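Local coordinates for replicase polyprotein 1a (Avian infectious bronchitis virus, PDB 3LD1), which is the nsp2a fragment of a coronavirus replicase polyprotein, a region whose precise role is not established, at residues 27-35 with 202-210; 214-222 with 259-267. The protein carries 3 engineered substitutions. All coordinates share one frame; numbering follows the deposited sequence.

Contact 1: residues 27-35 with 202-210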
# COMPACT_ATOMS: atom_id res chain seq x y z
N PRO A 27 -10.68 15.26 -7.53
CA PRO A 27 -9.57 14.42 -6.94
C PRO A 27 -9.12 13.22 -7.84
O PRO A 27 -9.94 12.41 -8.26
CB PRO A 27 -10.16 13.90 -5.61
CG PRO A 27 -11.68 13.78 -5.93
CD PRO A 27 -11.98 14.98 -6.90
N LYS A 28 -7.81 13.14 -8.07
CA LYS A 28 -7.23 12.19 -9.00
C LYS A 28 -7.55 10.75 -8.50
O LYS A 28 -8.02 9.90 -9.31
CB LYS A 28 -5.70 12.51 -9.16
CG LYS A 28 -4.65 11.38 -9.72
CD LYS A 28 -5.17 10.52 -10.99
CE LYS A 28 -4.14 10.46 -12.16
NZ LYS A 28 -2.72 10.19 -11.69
N ASP A 29 -7.31 10.50 -7.19
CA ASP A 29 -7.56 9.18 -6.52
C ASP A 29 -7.56 9.47 -5.03
O ASP A 29 -7.61 10.65 -4.65
CB ASP A 29 -6.44 8.17 -6.82
CG ASP A 29 -5.08 8.81 -6.66
OD1 ASP A 29 -4.86 9.45 -5.58
OD2 ASP A 29 -4.27 8.75 -7.65
N TYR A 30 -7.42 8.43 -4.20
CA TYR A 30 -7.46 8.59 -2.75
C TYR A 30 -6.25 9.34 -2.23
O TYR A 30 -6.33 10.12 -1.27
CB TYR A 30 -7.59 7.25 -2.04
CG TYR A 30 -7.90 7.41 -0.58
CD1 TYR A 30 -6.88 7.52 0.36
CD2 TYR A 30 -9.21 7.55 -0.13
CE1 TYR A 30 -7.16 7.71 1.74
CE2 TYR A 30 -9.51 7.76 1.24
CZ TYR A 30 -8.48 7.85 2.15
OH TYR A 30 -8.77 8.05 3.47
N ALA A 31 -5.11 9.12 -2.88
CA ALA A 31 -3.94 9.89 -2.52
C ALA A 31 -4.18 11.39 -2.68
O ALA A 31 -3.91 12.16 -1.75
CB ALA A 31 -2.71 9.42 -3.25
N ASP A 32 -4.72 11.79 -3.82
CA ASP A 32 -4.96 13.23 -4.09
C ASP A 32 -6.01 13.74 -3.07
O ASP A 32 -5.82 14.70 -2.32
CB ASP A 32 -5.42 13.41 -5.56
CG ASP A 32 -5.42 14.93 -6.08
OD1 ASP A 32 -4.61 15.82 -5.66
OD2 ASP A 32 -6.26 15.22 -6.98
N ALA A 33 -7.10 13.00 -2.96
CA ALA A 33 -8.15 13.43 -2.08
C ALA A 33 -7.56 13.63 -0.73
O ALA A 33 -7.80 14.68 -0.08
CB ALA A 33 -9.25 12.40 -2.05
N PHE A 34 -6.77 12.66 -0.27
CA PHE A 34 -6.27 12.76 1.08
C PHE A 34 -5.37 14.00 1.16
O PHE A 34 -5.41 14.77 2.13
CB PHE A 34 -5.47 11.48 1.40
CG PHE A 34 -4.64 11.56 2.66
CD1 PHE A 34 -5.19 11.19 3.87
CD2 PHE A 34 -3.32 11.98 2.62
CE1 PHE A 34 -4.45 11.22 5.11
CE2 PHE A 34 -2.54 12.00 3.82
CZ PHE A 34 -3.13 11.61 5.09
N ALA A 35 -4.53 14.19 0.14
CA ALA A 35 -3.63 15.36 0.15
C ALA A 35 -4.41 16.71 0.24
O ALA A 35 -4.10 17.60 1.10
CB ALA A 35 -2.62 15.31 -1.04
N LYS A 202 -6.58 5.96 6.82
CA LYS A 202 -6.57 6.90 5.67
C LYS A 202 -5.14 7.03 5.14
O LYS A 202 -4.89 6.88 3.94
CB LYS A 202 -7.08 8.30 6.08
CG LYS A 202 -8.55 8.41 6.60
CD LYS A 202 -8.77 9.84 7.21
CE LYS A 202 -10.27 10.08 7.44
NZ LYS A 202 -10.45 11.13 8.50
N MET A 203 -4.18 7.27 6.03
CA MET A 203 -2.80 7.45 5.62
C MET A 203 -2.38 6.23 4.80
O MET A 203 -1.83 6.36 3.71
CB MET A 203 -1.91 7.71 6.81
CG MET A 203 -0.45 7.97 6.36
SD MET A 203 0.39 6.39 5.90
CE MET A 203 1.54 6.22 7.26
N ALA A 204 -2.71 5.05 5.29
CA ALA A 204 -2.32 3.84 4.63
C ALA A 204 -3.03 3.66 3.31
O ALA A 204 -2.42 3.17 2.34
CB ALA A 204 -2.54 2.63 5.53
N PHE A 205 -4.31 4.06 3.22
CA PHE A 205 -5.01 3.90 1.89
C PHE A 205 -4.45 4.92 0.85
O PHE A 205 -4.47 4.65 -0.33
CB PHE A 205 -6.55 3.99 1.98
CG PHE A 205 -7.26 2.71 2.50
CD1 PHE A 205 -7.01 1.47 1.93
CD2 PHE A 205 -8.19 2.79 3.50
CE1 PHE A 205 -7.59 0.34 2.40
CE2 PHE A 205 -8.84 1.68 3.97
CZ PHE A 205 -8.53 0.42 3.42
N ALA A 206 -3.96 6.06 1.32
CA ALA A 206 -3.26 7.02 0.50
C ALA A 206 -1.98 6.36 0.04
O ALA A 206 -1.61 6.44 -1.13
CB ALA A 206 -2.92 8.32 1.33
N LYS A 207 -1.31 5.63 0.94
CA LYS A 207 0.04 5.21 0.58
C LYS A 207 -0.05 4.25 -0.54
O LYS A 207 0.87 4.14 -1.34
CB LYS A 207 0.88 4.66 1.73
CG LYS A 207 2.36 4.45 1.34
CD LYS A 207 3.30 4.11 2.51
CE LYS A 207 4.74 3.72 2.05
NZ LYS A 207 5.48 3.05 3.19
N CYS A 208 -1.19 3.61 -0.68
CA CYS A 208 -1.24 2.67 -1.70
C CYS A 208 -2.34 2.88 -2.68
O CYS A 208 -2.63 2.00 -3.49
CB CYS A 208 -1.18 1.29 -1.10
SG CYS A 208 -2.56 0.82 -0.20
N ALA A 209 -2.91 4.08 -2.65
CA ALA A 209 -3.88 4.44 -3.66
C ALA A 209 -3.30 4.13 -5.04
O ALA A 209 -4.01 3.54 -5.89
CB ALA A 209 -4.19 5.92 -3.58
N LYS A 210 -2.02 4.52 -5.25
CA LYS A 210 -1.45 4.72 -6.59
C LYS A 210 -1.06 3.38 -7.26
O LYS A 210 -1.48 3.10 -8.36
CB LYS A 210 -0.22 5.66 -6.52
CG LYS A 210 -0.24 6.84 -7.51
CD LYS A 210 -0.69 8.14 -6.81
CE LYS A 210 -0.89 9.32 -7.82
NZ LYS A 210 -1.91 10.39 -7.38
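Y30 reaches from the first turn of helix 30-46 across the end of helix 194-207. Its CB meets the CB of A209 at 4.0 Å. With CG swung away from the backbone N (chi1 -169°), the ring runs along the other helix: CD1 comes to 3.4 Å from A206 N, and CE1 to 3.3 Å from K202 O, which lies at the ring edge. F205 lays its CB over one face, a CH-pi contact. The phenol OH ends beside CB and CG of K202 and is hydrogen-bonded to Q135 O.

One turn on, F34 takes the CB of A206 over a face of its ring, 4.2 Å from the centroid. A31 packs its CB against that of A209. At the solvent side, K210 NZ reaches D29 OD2 at 2.9 Å in a salt bridge, on that oxygen's syn lone pair, while OD1 of the same carboxylate caps the helix by accepting from D32 N. K28 NZ lies 4.4 Å from K210 NZ.

The short helical segments run at 135°, closer to antiparallel than parallel. Helix 140-162 backs F205 and K202, and W133 of helix 128-134 packs on P27 and A33.

Contact 2: residues 214-222 with 259-267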
# COMPACT_ATOMS: atom_id res chain seq x y z
N VAL A 214 4.98 -5.46 -5.33
CA VAL A 214 5.55 -6.59 -4.61
C VAL A 214 7.07 -6.79 -4.88
O VAL A 214 7.51 -6.74 -6.04
CB VAL A 214 4.76 -7.83 -4.98
CG1 VAL A 214 5.42 -9.09 -4.51
CG2 VAL A 214 3.34 -7.73 -4.34
N VAL A 215 7.87 -6.97 -3.84
CA VAL A 215 9.30 -7.24 -4.04
C VAL A 215 9.71 -8.40 -3.17
O VAL A 215 8.88 -8.85 -2.36
CB VAL A 215 10.23 -6.04 -3.65
CG1 VAL A 215 9.96 -4.83 -4.57
CG2 VAL A 215 10.07 -5.74 -2.17
N VAL A 216 10.97 -8.86 -3.28
CA VAL A 216 11.44 -9.82 -2.28
C VAL A 216 12.55 -9.27 -1.45
O VAL A 216 13.54 -8.81 -1.99
CB VAL A 216 11.92 -11.08 -2.89
CG1 VAL A 216 12.49 -11.97 -1.79
CG2 VAL A 216 10.77 -11.77 -3.62
N MET A 217 12.36 -9.31 -0.15
CA MET A 217 13.36 -8.92 0.76
C MET A 217 13.52 -9.94 1.90
O MET A 217 12.53 -10.36 2.58
CB MET A 217 12.95 -7.61 1.38
CG MET A 217 12.70 -6.47 0.38
SD MET A 217 12.13 -4.87 1.13
CE MET A 217 13.63 -4.06 1.74
N GLU A 218 14.77 -10.32 2.14
CA GLU A 218 15.11 -11.23 3.21
C GLU A 218 14.29 -12.51 3.10
O GLU A 218 13.80 -13.07 4.11
CB GLU A 218 14.98 -10.52 4.56
CG GLU A 218 16.08 -9.46 4.79
CD GLU A 218 17.48 -10.03 4.51
OE1 GLU A 218 17.79 -11.09 5.11
OE2 GLU A 218 18.26 -9.47 3.65
N ARG A 219 14.15 -12.96 1.84
CA ARG A 219 13.40 -14.17 1.48
C ARG A 219 11.94 -14.13 1.85
O ARG A 219 11.34 -15.20 2.04
CB ARG A 219 13.99 -15.43 2.07
CG ARG A 219 15.47 -15.61 1.84
CD ARG A 219 16.10 -16.58 2.89
NE ARG A 219 17.53 -16.63 2.64
CZ ARG A 219 18.49 -15.93 3.27
NH1 ARG A 219 18.21 -15.10 4.33
NH2 ARG A 219 19.77 -16.07 2.84
N THR A 220 11.34 -12.95 1.92
CA THR A 220 9.89 -12.85 1.97
C THR A 220 9.46 -11.98 0.84
O THR A 220 10.21 -11.07 0.42
CB THR A 220 9.35 -12.07 3.22
OG1 THR A 220 10.30 -12.04 4.28
CG2 THR A 220 8.13 -12.66 3.68
N LEU A 221 8.22 -12.24 0.39
CA LEU A 221 7.47 -11.29 -0.37
C LEU A 221 7.16 -10.14 0.60
O LEU A 221 6.99 -10.36 1.78
CB LEU A 221 6.18 -11.95 -0.82
CG LEU A 221 6.28 -12.95 -1.99
CD1 LEU A 221 5.02 -13.81 -2.19
CD2 LEU A 221 6.55 -12.22 -3.28
N VAL A 222 7.20 -8.90 0.13
CA VAL A 222 6.71 -7.76 0.89
C VAL A 222 5.99 -6.80 -0.06
O VAL A 222 6.34 -6.70 -1.19
CB VAL A 222 7.80 -7.05 1.75
CG1 VAL A 222 9.02 -7.95 2.01
CG2 VAL A 222 8.18 -5.64 1.20
N ALA A 259 11.37 -20.65 -5.61
CA ALA A 259 12.47 -20.40 -4.67
C ALA A 259 12.64 -18.91 -4.35
O ALA A 259 12.52 -18.06 -5.24
CB ALA A 259 13.76 -20.94 -5.20
N PHE A 260 12.98 -18.62 -3.11
CA PHE A 260 12.94 -17.28 -2.64
C PHE A 260 14.26 -16.96 -1.98
O PHE A 260 14.50 -17.37 -0.84
CB PHE A 260 11.81 -17.16 -1.62
CG PHE A 260 10.45 -17.20 -2.24
CD1 PHE A 260 9.81 -18.39 -2.47
CD2 PHE A 260 9.82 -16.02 -2.62
CE1 PHE A 260 8.55 -18.41 -3.10
CE2 PHE A 260 8.57 -16.02 -3.26
CZ PHE A 260 7.92 -17.20 -3.50
N PHE A 261 15.08 -16.23 -2.74
CA PHE A 261 16.43 -15.92 -2.41
C PHE A 261 16.44 -14.58 -1.71
O PHE A 261 15.39 -14.03 -1.42
CB PHE A 261 17.19 -15.89 -3.71
CG PHE A 261 17.64 -17.26 -4.17
CD1 PHE A 261 17.05 -17.87 -5.25
CD2 PHE A 261 18.64 -17.96 -3.46
CE1 PHE A 261 17.44 -19.16 -5.65
CE2 PHE A 261 19.02 -19.22 -3.85
CZ PHE A 261 18.39 -19.82 -4.95
N ARG A 262 17.61 -14.02 -1.40
CA ARG A 262 17.63 -12.79 -0.53
C ARG A 262 16.63 -11.77 -1.03
O ARG A 262 15.86 -11.25 -0.28
CB ARG A 262 19.03 -12.13 -0.44
CG ARG A 262 19.73 -12.24 0.93
CD ARG A 262 20.87 -13.22 0.91
NE ARG A 262 22.25 -12.66 0.94
CZ ARG A 262 22.96 -12.25 -0.13
NH1 ARG A 262 22.41 -12.24 -1.37
NH2 ARG A 262 24.22 -11.82 0.05
N GLU A 263 16.64 -11.55 -2.33
CA GLU A 263 16.08 -10.38 -2.95
C GLU A 263 15.35 -10.68 -4.19
O GLU A 263 15.10 -9.77 -4.91
CB GLU A 263 17.21 -9.44 -3.34
CG GLU A 263 17.76 -8.63 -2.20
CD GLU A 263 19.15 -8.08 -2.53
OE1 GLU A 263 19.43 -6.89 -2.15
OE2 GLU A 263 19.95 -8.85 -3.20
N ALA A 264 15.02 -11.94 -4.47
CA ALA A 264 14.30 -12.30 -5.70
C ALA A 264 13.60 -13.64 -5.58
O ALA A 264 14.04 -14.52 -4.81
CB ALA A 264 15.26 -12.34 -6.91
N ALA A 265 12.54 -13.80 -6.38
CA ALA A 265 11.86 -15.05 -6.48
C ALA A 265 12.05 -15.61 -7.85
O ALA A 265 11.87 -14.86 -8.84
CB ALA A 265 10.41 -14.88 -6.26
N VAL A 266 12.34 -16.91 -7.92
CA VAL A 266 12.44 -17.56 -9.20
C VAL A 266 11.59 -18.77 -9.13
O VAL A 266 11.48 -19.37 -8.06
CB VAL A 266 13.85 -18.07 -9.42
CG1 VAL A 266 14.87 -16.92 -9.48
CG2 VAL A 266 14.25 -19.19 -8.35
N LYS A 267 11.04 -19.18 -10.26
CA LYS A 267 10.62 -20.55 -10.39
C LYS A 267 11.76 -21.49 -10.78
O LYS A 267 12.67 -21.12 -11.61
CB LYS A 267 9.55 -20.74 -11.44
CG LYS A 267 9.33 -19.68 -12.43
CD LYS A 267 8.05 -20.09 -13.19
CE LYS A 267 8.02 -21.63 -13.43
NZ LYS A 267 7.12 -22.38 -12.46
O HOH W 1 13.01 -7.41 -5.66
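V216 and F260 carry the apolar contact between two beta hairpins, 214-223 and 258-269. The two methyls of V216 do different work: CG1, anti to the backbone N (chi1 175°), packs against the backbone of 261-264, with F261 O at 3.6 Å, whereas CG2 makes the apolar contacts, reaching CB of A265 and the edge of the F260 ring. L221 adds its CG, 4.0 Å from CE2 of that ring, and F242 of helix 232-243 meets F260 edge-to-face.

The direct hydrogen bond between the segments is R219 N to R262 O, at 3.2 Å; the N-H is nearly straight at 170°, but approaches from above the carbonyl plane. R219 belongs to the type I' turn from M217 to T220. A water donates to E263 O and is weakly bound by V216 N.

Carbon-hydrogen contacts fill in beside these. E263 CA lies 3.1 Å from V216 O, and R219 CA makes a bent CA-H...O contact with F261 O, 3.5 Å away.

Among the charged side chains, R219 and R262 run side by side in the same direction, their guanidinium planes turned 49° apart. R262 lays its CG over one face of the R219 guanidinium, and its CD is 3.6 Å from R219 NH2. R219 is held through NE by G251 O, whereas R262 is held at its backbone N by D349 OD2, its guanidinium more weakly.

Turn N-H and CA-H groups thus meet backbone carbonyls, so the turns dock backbone to backbone beside the valine, alanine and phenylalanine packing.

Contact 1 is a surface contact between two helix ends, while contact 2, about 27 Å away between centres, is partly buried and joins two hairpins. They share no secondary-structure element but follow each other in the chain: helix 194-207, which supplies one side of contact 1, leads into strand 214-217 of contact 2. The chemistry differs accordingly. In 27-35 with 202-210, aromatic rings lie against a helix and the direct polar link is a salt bridge at the solvent side. In 214-222 with 259-267, backbone carbonyls receive N-H and CA-H groups, and the apolar part is valine, leucine, alanine and one phenylalanine ring.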